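Local coordinates for tripeptidase (PDB 3RZA), which probably cleaves the N-terminal residue from tripeptides, as a metal-dependent peptidase of the M20/M25/M40 family, at residues H69-V78 with I167-L177; D180-V191 with I353-Y362. All coordinates share one frame; numbering follows the deposited sequence.

Interactions 1 and 2 follow one another along the chain, 69-78 with 167-177 closing before 180-191 with 353-362 opens, and both reach the same mixed sheet. Their centres lie about 19 Å apart, yet they touch: L177 CD1, in the run between helix 167-171 and strand 181-184, meets I353 CD1, just ahead of strand 355-359, at 3.7 Å. Each is tied to a metal of a different kind. Interaction 1 carries backbone ligands of a calcium ion, whereas interaction 2 supplies D186 to the zinc site it shares with H98, D129 and a water, with a second calcium about 5 Å from the D186 side chain. The side chain of A169 in interaction 1 is about 11 Å from that zinc.

Interaction 1 of 2, residues H69-V78 with I167-L177. With CA (calcium ion), chain E.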
ATOM      1  N   HIS A  69      23.231 -19.299   8.816  1.00 26.42           N
ATOM      2  CA  HIS A  69      21.944 -18.657   8.720  1.00 26.00           C
ATOM      3  C   HIS A  69      21.964 -17.708   7.511  1.00 26.72           C
ATOM      4  O   HIS A  69      22.889 -16.920   7.383  1.00 26.44           O
ATOM      5  CB  HIS A  69      21.642 -17.875  10.006  1.00 25.17           C
ATOM      6  CG  HIS A  69      20.219 -17.437  10.127  1.00 29.03           C
ATOM      7  ND1 HIS A  69      19.688 -16.416   9.368  1.00 27.38           N
ATOM      8  CD2 HIS A  69      19.205 -17.900  10.900  1.00 26.25           C
ATOM      9  CE1 HIS A  69      18.408 -16.275   9.663  1.00 27.72           C
ATOM     10  NE2 HIS A  69      18.096 -17.151  10.601  1.00 28.20           N
ATOM     11  N   PRO A  70      20.956 -17.802   6.610  1.00 28.82           N
ATOM     12  CA  PRO A  70      21.045 -17.058   5.355  1.00 28.04           C
ATOM     13  C   PRO A  70      20.887 -15.533   5.465  1.00 27.40           C
ATOM     14  O   PRO A  70      21.193 -14.840   4.510  1.00 26.52           O
ATOM     15  CB  PRO A  70      19.894 -17.649   4.536  1.00 30.86           C
ATOM     16  CG  PRO A  70      18.866 -17.956   5.552  1.00 30.87           C
ATOM     17  CD  PRO A  70      19.665 -18.521   6.706  1.00 30.86           C
ATOM     18  N   LYS A  71      20.364 -15.031   6.585  1.00 28.03           N
ATOM     19  CA  LYS A  71      20.371 -13.574   6.914  1.00 27.72           C
ATOM     20  C   LYS A  71      21.622 -13.059   7.698  1.00 26.87           C
ATOM     21  O   LYS A  71      21.639 -11.888   8.092  1.00 27.35           O
ATOM     22  CB  LYS A  71      19.090 -13.220   7.713  1.00 30.05           C
ATOM     23  CG  LYS A  71      17.767 -13.638   7.009  1.00 32.31           C
ATOM     24  N   LEU A  72      22.652 -13.904   7.902  1.00 24.05           N
ATOM     25  CA  LEU A  72      23.864 -13.532   8.674  1.00 21.90           C
ATOM     26  C   LEU A  72      25.128 -13.788   7.834  1.00 22.60           C
ATOM     27  O   LEU A  72      25.282 -14.860   7.254  1.00 21.13           O
ATOM     28  CB  LEU A  72      23.962 -14.339   9.963  1.00 22.77           C
ATOM     29  CG  LEU A  72      22.809 -14.285  10.976  1.00 21.67           C
ATOM     30  CD1 LEU A  72      23.093 -15.281  12.106  1.00 18.61           C
ATOM     31  CD2 LEU A  72      22.652 -12.906  11.526  1.00 18.48           C
ATOM     32  N   GLY A  73      26.016 -12.798   7.780  1.00 20.78           N
ATOM     33  CA  GLY A  73      27.223 -12.854   6.939  1.00 22.59           C
ATOM     34  C   GLY A  73      28.489 -13.313   7.652  1.00 21.53           C
ATOM     35  O   GLY A  73      29.537 -13.346   7.028  1.00 22.56           O
ATOM     36  N   ALA A  74      28.398 -13.632   8.954  1.00 18.10           N
ATOM     37  CA  ALA A  74      29.549 -14.104   9.717  1.00 19.36           C
ATOM     38  C   ALA A  74      29.109 -14.785  11.005  1.00 20.11           C
ATOM     39  O   ALA A  74      27.955 -14.658  11.437  1.00 19.52           O
ATOM     40  CB  ALA A  74      30.547 -12.936  10.020  1.00 14.70           C
ATOM     41  N   ASN A  75      30.041 -15.527  11.597  1.00 20.10           N
ATOM     42  CA  ASN A  75      29.828 -16.180  12.890  1.00 21.37           C
ATOM     43  C   ASN A  75      29.926 -15.168  14.005  1.00 19.42           C
ATOM     44  O   ASN A  75      30.655 -14.176  13.888  1.00 18.83           O
ATOM     45  CB  ASN A  75      30.879 -17.285  13.128  1.00 20.72           C
ATOM     46  CG  ASN A  75      30.885 -18.333  12.042  1.00 22.56           C
ATOM     47  OD1 ASN A  75      29.831 -18.776  11.592  1.00 18.94           O
ATOM     48  ND2 ASN A  75      32.079 -18.754  11.626  1.00 15.90           N
ATOM     49  N   ASN A  76      29.254 -15.453  15.118  1.00 21.27           N
ATOM     50  CA  ASN A  76      29.488 -14.713  16.367  1.00 18.83           C
ATOM     51  C   ASN A  76      30.879 -15.068  16.889  1.00 18.28           C
ATOM     52  O   ASN A  76      31.385 -16.135  16.579  1.00 21.13           O
ATOM     53  CB  ASN A  76      28.465 -15.059  17.449  1.00 19.56           C
ATOM     54  CG  ASN A  76      27.029 -14.869  17.004  1.00 16.20           C
ATOM     55  OD1 ASN A  76      26.608 -13.767  16.674  1.00 14.94           O
ATOM     56  ND2 ASN A  76      26.258 -15.945  17.039  1.00 13.37           N
ATOM     57  N   LEU A  77      31.483 -14.162  17.660  1.00 15.50           N
ATOM     58  CA  LEU A  77      32.789 -14.391  18.315  1.00 16.39           C
ATOM     59  C   LEU A  77      32.559 -14.442  19.822  1.00 17.13           C
ATOM     60  O   LEU A  77      31.860 -13.585  20.353  1.00 20.83           O
ATOM     61  CB  LEU A  77      33.746 -13.250  17.998  1.00 14.59           C
ATOM     62  CG  LEU A  77      34.067 -12.976  16.534  1.00 16.85           C
ATOM     63  CD1 LEU A  77      34.824 -11.672  16.356  1.00 17.62           C
ATOM     64  CD2 LEU A  77      34.855 -14.144  15.949  1.00 15.92           C
ATOM     65  N   VAL A  78      33.085 -15.471  20.485  1.00 17.22           N
ATOM     66  CA  VAL A  78      33.131 -15.559  21.945  1.00 18.50           C
ATOM     67  C   VAL A  78      34.623 -15.566  22.349  1.00 19.34           C
ATOM     68  O   VAL A  78      35.332 -16.518  22.050  1.00 19.48           O
ATOM     69  CB  VAL A  78      32.409 -16.836  22.459  1.00 20.57           C
ATOM     70  CG1 VAL A  78      32.486 -16.937  23.999  1.00 20.80           C
ATOM     71  CG2 VAL A  78      30.939 -16.859  21.980  1.00 15.76           C
ATOM     72  N   ILE A 167      19.252 -11.945  15.674  1.00 19.88           N
ATOM     73  CA  ILE A 167      19.341 -13.227  14.994  1.00 22.68           C
ATOM     74  C   ILE A 167      20.649 -13.965  15.330  1.00 21.60           C
ATOM     75  O   ILE A 167      20.634 -15.187  15.505  1.00 22.90           O
ATOM     76  CB  ILE A 167      19.213 -13.077  13.431  1.00 23.78           C
ATOM     77  CG1 ILE A 167      17.867 -12.470  13.028  1.00 29.95           C
ATOM     78  CG2 ILE A 167      19.366 -14.413  12.749  1.00 28.42           C
ATOM     79  CD1 ILE A 167      16.620 -13.336  13.398  1.00 33.80           C
ATOM     80  N   GLY A 168      21.761 -13.230  15.432  1.00 20.59           N
ATOM     81  CA  GLY A 168      23.031 -13.827  15.874  1.00 21.54           C
ATOM     82  C   GLY A 168      22.974 -14.343  17.303  1.00 20.38           C
ATOM     83  O   GLY A 168      23.388 -15.482  17.560  1.00 19.39           O
ATOM     84  N   ALA A 169      22.435 -13.529  18.219  1.00 18.69           N
ATOM     85  CA  ALA A 169      22.150 -14.006  19.597  1.00 18.44           C
ATOM     86  C   ALA A 169      21.283 -15.300  19.628  1.00 17.60           C
ATOM     87  O   ALA A 169      21.540 -16.206  20.442  1.00 16.97           O
ATOM     88  CB  ALA A 169      21.485 -12.898  20.430  1.00 14.71           C
ATOM     89  N   LYS A 170      20.294 -15.374  18.731  1.00 17.94           N
ATOM     90  CA  LYS A 170      19.423 -16.570  18.585  1.00 18.69           C
ATOM     91  C   LYS A 170      20.118 -17.798  18.022  1.00 20.48           C
ATOM     92  O   LYS A 170      19.669 -18.917  18.258  1.00 17.16           O
ATOM     93  CB  LYS A 170      18.207 -16.259  17.695  1.00 20.47           C
ATOM     94  CG  LYS A 170      17.159 -15.416  18.379  1.00 21.00           C
ATOM     95  CD  LYS A 170      16.108 -14.890  17.415  1.00 23.49           C
ATOM     96  CE  LYS A 170      15.051 -14.080  18.173  1.00 25.43           C
ATOM     97  NZ  LYS A 170      14.214 -13.291  17.268  1.00 27.77           N
ATOM     98  N   GLU A 171      21.164 -17.583  17.224  1.00 24.06           N
ATOM     99  CA  GLU A 171      22.002 -18.675  16.673  1.00 25.25           C
ATOM    100  C   GLU A 171      23.234 -18.975  17.525  1.00 24.56           C
ATOM    101  O   GLU A 171      23.982 -19.900  17.211  1.00 27.78           O
ATOM    102  CB  GLU A 171      22.433 -18.315  15.242  1.00 24.83           C
ATOM    103  CG  GLU A 171      21.269 -18.225  14.246  1.00 29.59           C
ATOM    104  CD  GLU A 171      20.671 -19.587  13.908  1.00 31.60           C
ATOM    105  OE1 GLU A 171      21.431 -20.464  13.458  1.00 38.82           O
ATOM    106  OE2 GLU A 171      19.451 -19.772  14.086  1.00 35.63           O
ATOM    107  N   LEU A 172      23.435 -18.208  18.597  1.00 22.49           N
ATOM    108  CA  LEU A 172      24.583 -18.371  19.485  1.00 24.27           C
ATOM    109  C   LEU A 172      24.656 -19.785  20.105  1.00 26.03           C
ATOM    110  O   LEU A 172      23.663 -20.298  20.637  1.00 25.23           O
ATOM    111  CB  LEU A 172      24.544 -17.307  20.594  1.00 25.04           C
ATOM    112  CG  LEU A 172      25.791 -16.909  21.355  1.00 27.03           C
ATOM    113  CD1 LEU A 172      26.876 -16.377  20.421  1.00 25.84           C
ATOM    114  CD2 LEU A 172      25.387 -15.842  22.358  1.00 28.62           C
ATOM    115  N   ASN A 173      25.808 -20.436  19.951  1.00 26.87           N
ATOM    116  CA  ASN A 173      26.095 -21.663  20.676  1.00 28.92           C
ATOM    117  C   ASN A 173      26.308 -21.328  22.160  1.00 30.12           C
ATOM    118  O   ASN A 173      27.372 -20.871  22.544  1.00 28.41           O
ATOM    119  CB  ASN A 173      27.320 -22.356  20.083  1.00 27.97           C
ATOM    120  CG  ASN A 173      27.587 -23.718  20.692  1.00 30.49           C
ATOM    121  OD1 ASN A 173      26.889 -24.184  21.609  1.00 26.42           O
ATOM    122  ND2 ASN A 173      28.604 -24.384  20.163  1.00 30.36           N
ATOM    123  N   SER A 174      25.300 -21.613  22.985  1.00 31.28           N
ATOM    124  CA  SER A 174      25.343 -21.287  24.411  1.00 31.74           C
ATOM    125  C   SER A 174      26.361 -22.095  25.214  1.00 31.52           C
ATOM    126  O   SER A 174      26.699 -21.710  26.316  1.00 31.68           O
ATOM    127  CB  SER A 174      23.948 -21.455  25.042  1.00 33.13           C
ATOM    128  OG  SER A 174      23.570 -22.815  25.129  1.00 34.99           O
ATOM    129  N   GLU A 175      26.827 -23.219  24.677  1.00 32.69           N
ATOM    130  CA  GLU A 175      27.887 -23.997  25.329  1.00 34.48           C
ATOM    131  C   GLU A 175      29.285 -23.353  25.266  1.00 32.17           C
ATOM    132  O   GLU A 175      30.163 -23.729  26.031  1.00 32.94           O
ATOM    133  CB  GLU A 175      27.895 -25.430  24.797  1.00 37.07           C
ATOM    134  CG  GLU A 175      26.678 -26.203  25.316  1.00 44.51           C
ATOM    135  CD  GLU A 175      26.433 -27.485  24.587  1.00 52.62           C
ATOM    136  OE1 GLU A 175      27.346 -28.355  24.583  1.00 59.34           O
ATOM    137  OE2 GLU A 175      25.315 -27.639  24.034  1.00 59.99           O
ATOM    138  N   LEU A 176      29.473 -22.374  24.385  1.00 29.44           N
ATOM    139  CA  LEU A 176      30.650 -21.507  24.423  1.00 26.69           C
ATOM    140  C   LEU A 176      30.645 -20.512  25.602  1.00 26.96           C
ATOM    141  O   LEU A 176      31.702 -19.989  25.942  1.00 25.86           O
ATOM    142  CB  LEU A 176      30.803 -20.752  23.096  1.00 24.23           C
ATOM    143  CG  LEU A 176      31.040 -21.611  21.844  1.00 27.48           C
ATOM    144  CD1 LEU A 176      30.953 -20.779  20.561  1.00 25.73           C
ATOM    145  CD2 LEU A 176      32.393 -22.357  21.917  1.00 27.63           C
ATOM    146  N   LEU A 177      29.473 -20.245  26.203  1.00 27.88           N
ATOM    147  CA  LEU A 177      29.352 -19.267  27.284  1.00 27.36           C
ATOM    148  C   LEU A 177      29.693 -19.878  28.629  1.00 27.25           C
ATOM    149  O   LEU A 177      29.363 -21.022  28.895  1.00 25.73           O
ATOM    150  CB  LEU A 177      27.934 -18.674  27.344  1.00 28.49           C
ATOM    151  CG  LEU A 177      27.364 -17.990  26.095  1.00 28.73           C
ATOM    152  CD1 LEU A 177      26.137 -17.170  26.473  1.00 30.37           C
ATOM    153  CD2 LEU A 177      28.388 -17.103  25.391  1.00 30.88           C
TER
HETATM  154 CA    CA E 405      25.056 -16.653   5.656  1.00 59.11          CA
HETATM  155  O   HOH W   1      23.891 -15.152   4.337  1.00 38.27           O
HETATM  156  O   HOH W   2      27.416 -16.777   4.696  1.00 26.47           O
HETATM  157  O   HOH W   3      24.134 -18.707   4.341  1.00 28.03           O
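The loop 69-76, opening with a type I turn from H69 to L72, runs past helix 167-171, with N76 and G168 6.5 Å apart at their CA atoms, and continues into strand 77-78 beside the 3-10 segment 174-176. I167 places its CG2 methyl squarely over one face of the H69 imidazole, a CH-pi contact 3.7 Å from the ring centroid and 11° off its normal. With CG anti to the backbone N (chi1 -167°), the ring lies against I167 of the helix, and E171 OE2 lies at its edge, near CD2. K71 N donates to H69 ND1, which helps fix the ring's rotation. L72 CD2 packs on the same methyl, I167 CG2, at 3.8 Å. Farther along, N76 ND2 donates to G168 O over 3.0 Å in a bent bond (143°), approaching from above the carbonyl plane; D64 OD2 also accepts from N76 ND2, and N76 OD1 accepts from V160 N, so both ends of this buried amide are held. L172 CD1 lies 3.5 Å from N76 ND2, and V78 CG2 packs on L176 CB at 4.1 Å. The turn that presents H69 and L72 to the helix also turns their carbonyl oxygens to calcium: L72 O binds at 2.4 Å and H69 O at 2.8 Å, with A67 O and three waters completing a backbone-carbonyl calcium site.

Interaction 2 of 2, residues D180-V191 with I353-Y362; sequences DFGYAIDASADV and IPSVILGVGY. With ZN (zinc ion), chain C.
Y183 lays CD1 and CE1 of its ring against V356, whose CG2 comes within 3.4 Å of Y183 CD1, the two side chains pointing the same way; L358 CD2 reaches CD1 from an oblique direction. Strands 181-184 and 355-359 pair in parallel, G182 N giving to P354 O and V356 N to G182 O, then A184 N to V356 O and L358 N to A184 O. A184 CB meets I357 CD1 at 3.6 Å on the other face. Between A184 and A187 the register slips by one, a beta bulge, with I185 at the centre of an inverse gamma turn; A187 N then donates to L358 O and V360 N to A187 O, the latter nearly straight at 172°. The corner delivers D186 to zinc. A chi1 of -169° swings the D186 carboxylate beside its own carbonyl carbon, which brings OD1 to zinc at 2.1 Å and to Y362 OH, which donates over 2.8 Å from above the carboxylate plane. Carboxylate and ring planes stand 78° apart, and V360 CB lies over one face of the Y362 ring, 3.5 Å above the plane and displaced toward the rim. One water joins S188 OG and Y362 OH. Strand 93-98 pairs with the other edge of strand 181-184, I185 and V360 rest on helix 128-147, and Y183, I185 and V191 pack against helix 374-393.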
ATOM      1  N   ASP A 180      28.667 -16.122  35.227  1.00 25.61           N
ATOM      2  CA  ASP A 180      27.640 -16.000  36.286  1.00 24.31           C
ATOM      3  C   ASP A 180      26.623 -14.879  36.005  1.00 22.01           C
ATOM      4  O   ASP A 180      25.475 -14.978  36.405  1.00 21.60           O
ATOM      5  CB  ASP A 180      28.304 -15.735  37.634  1.00 24.45           C
ATOM      6  CG  ASP A 180      29.186 -16.902  38.095  1.00 29.99           C
ATOM      7  OD1 ASP A 180      28.665 -18.028  38.214  1.00 35.09           O
ATOM      8  OD2 ASP A 180      30.394 -16.690  38.326  1.00 30.44           O
ATOM      9  N   PHE A 181      27.076 -13.796  35.378  1.00 22.23           N
ATOM     10  CA  PHE A 181      26.199 -12.686  34.964  1.00 18.85           C
ATOM     11  C   PHE A 181      26.931 -11.797  33.971  1.00 19.48           C
ATOM     12  O   PHE A 181      28.139 -11.973  33.731  1.00 17.19           O
ATOM     13  CB  PHE A 181      25.726 -11.856  36.182  1.00 18.13           C
ATOM     14  CG  PHE A 181      26.846 -11.404  37.103  1.00 21.32           C
ATOM     15  CD1 PHE A 181      27.620 -10.260  36.802  1.00 19.80           C
ATOM     16  CD2 PHE A 181      27.121 -12.101  38.279  1.00 22.94           C
ATOM     17  CE1 PHE A 181      28.652  -9.848  37.647  1.00 23.40           C
ATOM     18  CE2 PHE A 181      28.145 -11.678  39.138  1.00 25.23           C
ATOM     19  CZ  PHE A 181      28.924 -10.558  38.809  1.00 23.19           C
ATOM     20  N   GLY A 182      26.216 -10.842  33.385  1.00 18.68           N
ATOM     21  CA  GLY A 182      26.867  -9.875  32.537  1.00 18.51           C
ATOM     22  C   GLY A 182      26.057  -8.764  31.962  1.00 17.42           C
ATOM     23  O   GLY A 182      24.985  -8.459  32.445  1.00 18.97           O
ATOM     24  N   TYR A 183      26.647  -8.094  30.975  1.00 16.79           N
ATOM     25  CA  TYR A 183      26.207  -6.788  30.542  1.00 17.71           C
ATOM     26  C   TYR A 183      26.195  -6.688  29.041  1.00 18.26           C
ATOM     27  O   TYR A 183      27.224  -6.936  28.405  1.00 22.39           O
ATOM     28  CB  TYR A 183      27.130  -5.719  31.102  1.00 16.01           C
ATOM     29  CG  TYR A 183      27.162  -5.749  32.599  1.00 17.63           C
ATOM     30  CD1 TYR A 183      26.118  -5.191  33.345  1.00 13.28           C
ATOM     31  CD2 TYR A 183      28.186  -6.433  33.284  1.00 12.93           C
ATOM     32  CE1 TYR A 183      26.124  -5.251  34.741  1.00 17.97           C
ATOM     33  CE2 TYR A 183      28.195  -6.505  34.674  1.00 15.81           C
ATOM     34  CZ  TYR A 183      27.167  -5.907  35.401  1.00 14.06           C
ATOM     35  OH  TYR A 183      27.165  -6.006  36.788  1.00 17.49           O
ATOM     36  N   ALA A 184      25.046  -6.322  28.473  1.00 16.06           N
ATOM     37  CA  ALA A 184      24.974  -5.881  27.074  1.00 14.99           C
ATOM     38  C   ALA A 184      25.258  -4.385  27.028  1.00 16.85           C
ATOM     39  O   ALA A 184      24.542  -3.612  27.639  1.00 17.55           O
ATOM     40  CB  ALA A 184      23.625  -6.210  26.489  1.00 13.07           C
ATOM     41  N   ILE A 185      26.328  -3.992  26.329  1.00 17.27           N
ATOM     42  CA  ILE A 185      26.757  -2.598  26.252  1.00 17.56           C
ATOM     43  C   ILE A 185      26.029  -1.983  25.054  1.00 18.82           C
ATOM     44  O   ILE A 185      26.629  -1.741  23.995  1.00 21.30           O
ATOM     45  CB  ILE A 185      28.334  -2.467  26.119  1.00 17.58           C
ATOM     46  CG1 ILE A 185      29.067  -3.311  27.204  1.00 20.51           C
ATOM     47  CG2 ILE A 185      28.768  -0.991  26.214  1.00 11.34           C
ATOM     48  CD1 ILE A 185      30.580  -3.413  26.985  1.00 17.47           C
ATOM     49  N   ASP A 186      24.719  -1.766  25.205  1.00 17.03           N
ATOM     50  CA  ASP A 186      23.839  -1.491  24.064  1.00 18.82           C
ATOM     51  C   ASP A 186      22.416  -0.948  24.446  1.00 18.04           C
ATOM     52  O   ASP A 186      21.431  -1.339  23.843  1.00 18.26           O
ATOM     53  CB  ASP A 186      23.698  -2.793  23.212  1.00 19.19           C
ATOM     54  CG  ASP A 186      23.032  -2.563  21.851  1.00 18.94           C
ATOM     55  OD1 ASP A 186      23.246  -1.496  21.248  1.00 18.07           O
ATOM     56  OD2 ASP A 186      22.306  -3.466  21.369  1.00 17.87           O
ATOM     57  N   ALA A 187      22.339  -0.032  25.414  1.00 17.63           N
ATOM     58  CA  ALA A 187      21.064   0.632  25.793  1.00 19.21           C
ATOM     59  C   ALA A 187      21.042   2.092  25.316  1.00 19.59           C
ATOM     60  O   ALA A 187      22.060   2.788  25.405  1.00 17.25           O
ATOM     61  CB  ALA A 187      20.872   0.564  27.291  1.00 17.45           C
ATOM     62  N   SER A 188      19.891   2.541  24.794  1.00 22.20           N
ATOM     63  CA  SER A 188      19.642   3.972  24.518  1.00 22.90           C
ATOM     64  C   SER A 188      19.300   4.670  25.824  1.00 23.56           C
ATOM     65  O   SER A 188      18.135   4.853  26.169  1.00 26.85           O
ATOM     66  CB  SER A 188      18.501   4.150  23.501  1.00 24.59           C
ATOM     67  OG  SER A 188      18.844   3.583  22.247  1.00 26.70           O
ATOM     68  N   ALA A 189      20.331   5.006  26.572  1.00 21.02           N
ATOM     69  CA  ALA A 189      20.195   5.662  27.862  1.00 19.03           C
ATOM     70  C   ALA A 189      21.543   6.296  28.186  1.00 18.20           C
ATOM     71  O   ALA A 189      22.559   5.939  27.611  1.00 17.66           O
ATOM     72  CB  ALA A 189      19.778   4.656  28.971  1.00 18.28           C
ATOM     73  N   ASP A 190      21.528   7.257  29.088  1.00 17.86           N
ATOM     74  CA  ASP A 190      22.746   7.931  29.514  1.00 18.91           C
ATOM     75  C   ASP A 190      23.738   6.902  30.098  1.00 18.67           C
ATOM     76  O   ASP A 190      23.321   5.894  30.722  1.00 17.60           O
ATOM     77  CB  ASP A 190      22.437   8.987  30.589  1.00 19.31           C
ATOM     78  CG  ASP A 190      21.501  10.121  30.100  1.00 22.17           C
ATOM     79  OD1 ASP A 190      21.271  10.295  28.873  1.00 22.87           O
ATOM     80  OD2 ASP A 190      20.984  10.835  30.980  1.00 22.29           O
ATOM     81  N   VAL A 191      25.035   7.153  29.922  1.00 17.63           N
ATOM     82  CA  VAL A 191      26.052   6.321  30.586  1.00 16.32           C
ATOM     83  C   VAL A 191      25.887   6.420  32.131  1.00 16.60           C
ATOM     84  O   VAL A 191      25.706   7.520  32.678  1.00 19.01           O
ATOM     85  CB  VAL A 191      27.485   6.672  30.152  1.00 18.21           C
ATOM     86  CG1 VAL A 191      28.509   5.727  30.809  1.00 11.88           C
ATOM     87  CG2 VAL A 191      27.618   6.603  28.608  1.00 15.95           C
ATOM     88  N   ILE A 353      21.735 -16.759  32.268  1.00 26.47           N
ATOM     89  CA  ILE A 353      22.820 -15.870  32.698  1.00 24.57           C
ATOM     90  C   ILE A 353      22.200 -14.475  32.918  1.00 23.72           C
ATOM     91  O   ILE A 353      21.874 -13.812  31.919  1.00 24.10           O
ATOM     92  CB  ILE A 353      23.962 -15.778  31.607  1.00 23.99           C
ATOM     93  CG1 ILE A 353      24.563 -17.162  31.293  1.00 24.35           C
ATOM     94  CG2 ILE A 353      25.054 -14.838  32.067  1.00 20.30           C
ATOM     95  CD1 ILE A 353      25.576 -17.149  30.147  1.00 17.61           C
ATOM     96  N   PRO A 354      21.984 -14.046  34.208  1.00 22.37           N
ATOM     97  CA  PRO A 354      21.434 -12.719  34.504  1.00 22.58           C
ATOM     98  C   PRO A 354      22.155 -11.594  33.777  1.00 21.31           C
ATOM     99  O   PRO A 354      23.357 -11.430  33.944  1.00 19.64           O
ATOM    100  CB  PRO A 354      21.640 -12.585  36.021  1.00 21.44           C
ATOM    101  CG  PRO A 354      21.547 -13.954  36.523  1.00 23.21           C
ATOM    102  CD  PRO A 354      22.036 -14.864  35.439  1.00 23.57           C
ATOM    103  N   SER A 355      21.422 -10.873  32.941  1.00 21.54           N
ATOM    104  CA  SER A 355      22.006  -9.861  32.075  1.00 20.99           C
ATOM    105  C   SER A 355      21.189  -8.582  32.136  1.00 21.04           C
ATOM    106  O   SER A 355      19.970  -8.629  32.094  1.00 24.35           O
ATOM    107  CB  SER A 355      22.091 -10.373  30.648  1.00 21.71           C
ATOM    108  OG  SER A 355      22.815 -11.596  30.591  1.00 22.50           O
ATOM    109  N   VAL A 356      21.884  -7.452  32.253  1.00 19.39           N
ATOM    110  CA  VAL A 356      21.285  -6.116  32.215  1.00 17.95           C
ATOM    111  C   VAL A 356      22.030  -5.331  31.135  1.00 18.63           C
ATOM    112  O   VAL A 356      23.097  -5.764  30.671  1.00 17.84           O
ATOM    113  CB  VAL A 356      21.375  -5.420  33.621  1.00 17.13           C
ATOM    114  CG1 VAL A 356      20.751  -6.334  34.696  1.00 15.89           C
ATOM    115  CG2 VAL A 356      22.788  -5.078  33.970  1.00 17.87           C
ATOM    116  N   ILE A 357      21.469  -4.193  30.735  1.00 17.03           N
ATOM    117  CA  ILE A 357      21.892  -3.494  29.537  1.00 16.41           C
ATOM    118  C   ILE A 357      22.379  -2.110  29.973  1.00 17.15           C
ATOM    119  O   ILE A 357      21.625  -1.364  30.601  1.00 17.25           O
ATOM    120  CB  ILE A 357      20.746  -3.353  28.466  1.00 17.47           C
ATOM    121  CG1 ILE A 357      19.768  -4.540  28.499  1.00 19.31           C
ATOM    122  CG2 ILE A 357      21.328  -3.206  27.050  1.00 15.37           C
ATOM    123  CD1 ILE A 357      20.448  -5.921  28.209  1.00 15.35           C
ATOM    124  N   LEU A 358      23.637  -1.790  29.650  1.00 15.37           N
ATOM    125  CA  LEU A 358      24.265  -0.544  30.055  1.00 16.39           C
ATOM    126  C   LEU A 358      23.962   0.545  29.047  1.00 16.38           C
ATOM    127  O   LEU A 358      24.068   0.316  27.833  1.00 17.09           O
ATOM    128  CB  LEU A 358      25.783  -0.709  30.141  1.00 15.25           C
ATOM    129  CG  LEU A 358      26.317  -1.758  31.104  1.00 16.41           C
ATOM    130  CD1 LEU A 358      27.848  -1.846  30.945  1.00 15.70           C
ATOM    131  CD2 LEU A 358      25.898  -1.465  32.558  1.00 13.80           C
ATOM    132  N   GLY A 359      23.633   1.737  29.543  1.00 16.32           N
ATOM    133  CA  GLY A 359      23.493   2.907  28.695  1.00 15.15           C
ATOM    134  C   GLY A 359      24.796   3.227  27.993  1.00 15.47           C
ATOM    135  O   GLY A 359      25.846   3.250  28.638  1.00 15.23           O
ATOM    136  N   VAL A 360      24.734   3.408  26.666  1.00 14.57           N
ATOM    137  CA  VAL A 360      25.881   3.766  25.843  1.00 14.59           C
ATOM    138  C   VAL A 360      25.984   5.309  25.633  1.00 17.66           C
ATOM    139  O   VAL A 360      27.069   5.825  25.299  1.00 16.05           O
ATOM    140  CB  VAL A 360      25.827   3.021  24.468  1.00 15.32           C
ATOM    141  CG1 VAL A 360      27.028   3.384  23.574  1.00 12.92           C
ATOM    142  CG2 VAL A 360      25.792   1.513  24.693  1.00 18.87           C
ATOM    143  N   GLY A 361      24.863   6.041  25.781  1.00 17.43           N
ATOM    144  CA  GLY A 361      24.851   7.490  25.543  1.00 17.91           C
ATOM    145  C   GLY A 361      24.868   7.922  24.065  1.00 19.08           C
ATOM    146  O   GLY A 361      24.934   9.124  23.776  1.00 17.76           O
ATOM    147  N   TYR A 362      24.754   6.969  23.135  1.00 18.23           N
ATOM    148  CA  TYR A 362      24.618   7.303  21.709  1.00 19.88           C
ATOM    149  C   TYR A 362      23.253   7.969  21.477  1.00 19.83           C
ATOM    150  O   TYR A 362      22.323   7.819  22.294  1.00 18.85           O
ATOM    151  CB  TYR A 362      24.869   6.096  20.770  1.00 17.48           C
ATOM    152  CG  TYR A 362      24.225   4.745  21.133  1.00 19.44           C
ATOM    153  CD1 TYR A 362      22.889   4.645  21.573  1.00 19.03           C
ATOM    154  CD2 TYR A 362      24.930   3.558  20.969  1.00 18.74           C
ATOM    155  CE1 TYR A 362      22.312   3.415  21.874  1.00 19.18           C
ATOM    156  CE2 TYR A 362      24.333   2.306  21.279  1.00 16.62           C
ATOM    157  CZ  TYR A 362      23.016   2.264  21.721  1.00 16.40           C
ATOM    158  OH  TYR A 362      22.379   1.059  22.029  1.00 17.20           O
TER
HETATM  159 ZN    ZN C 401      22.528  -1.753  19.247  1.00 26.60          ZN
HETATM  160  O   HOH W   4      19.381   0.781  21.114  1.00 38.25           O
HETATM  161  O   HOH W   5      20.461  -1.615  18.994  1.00 33.92           O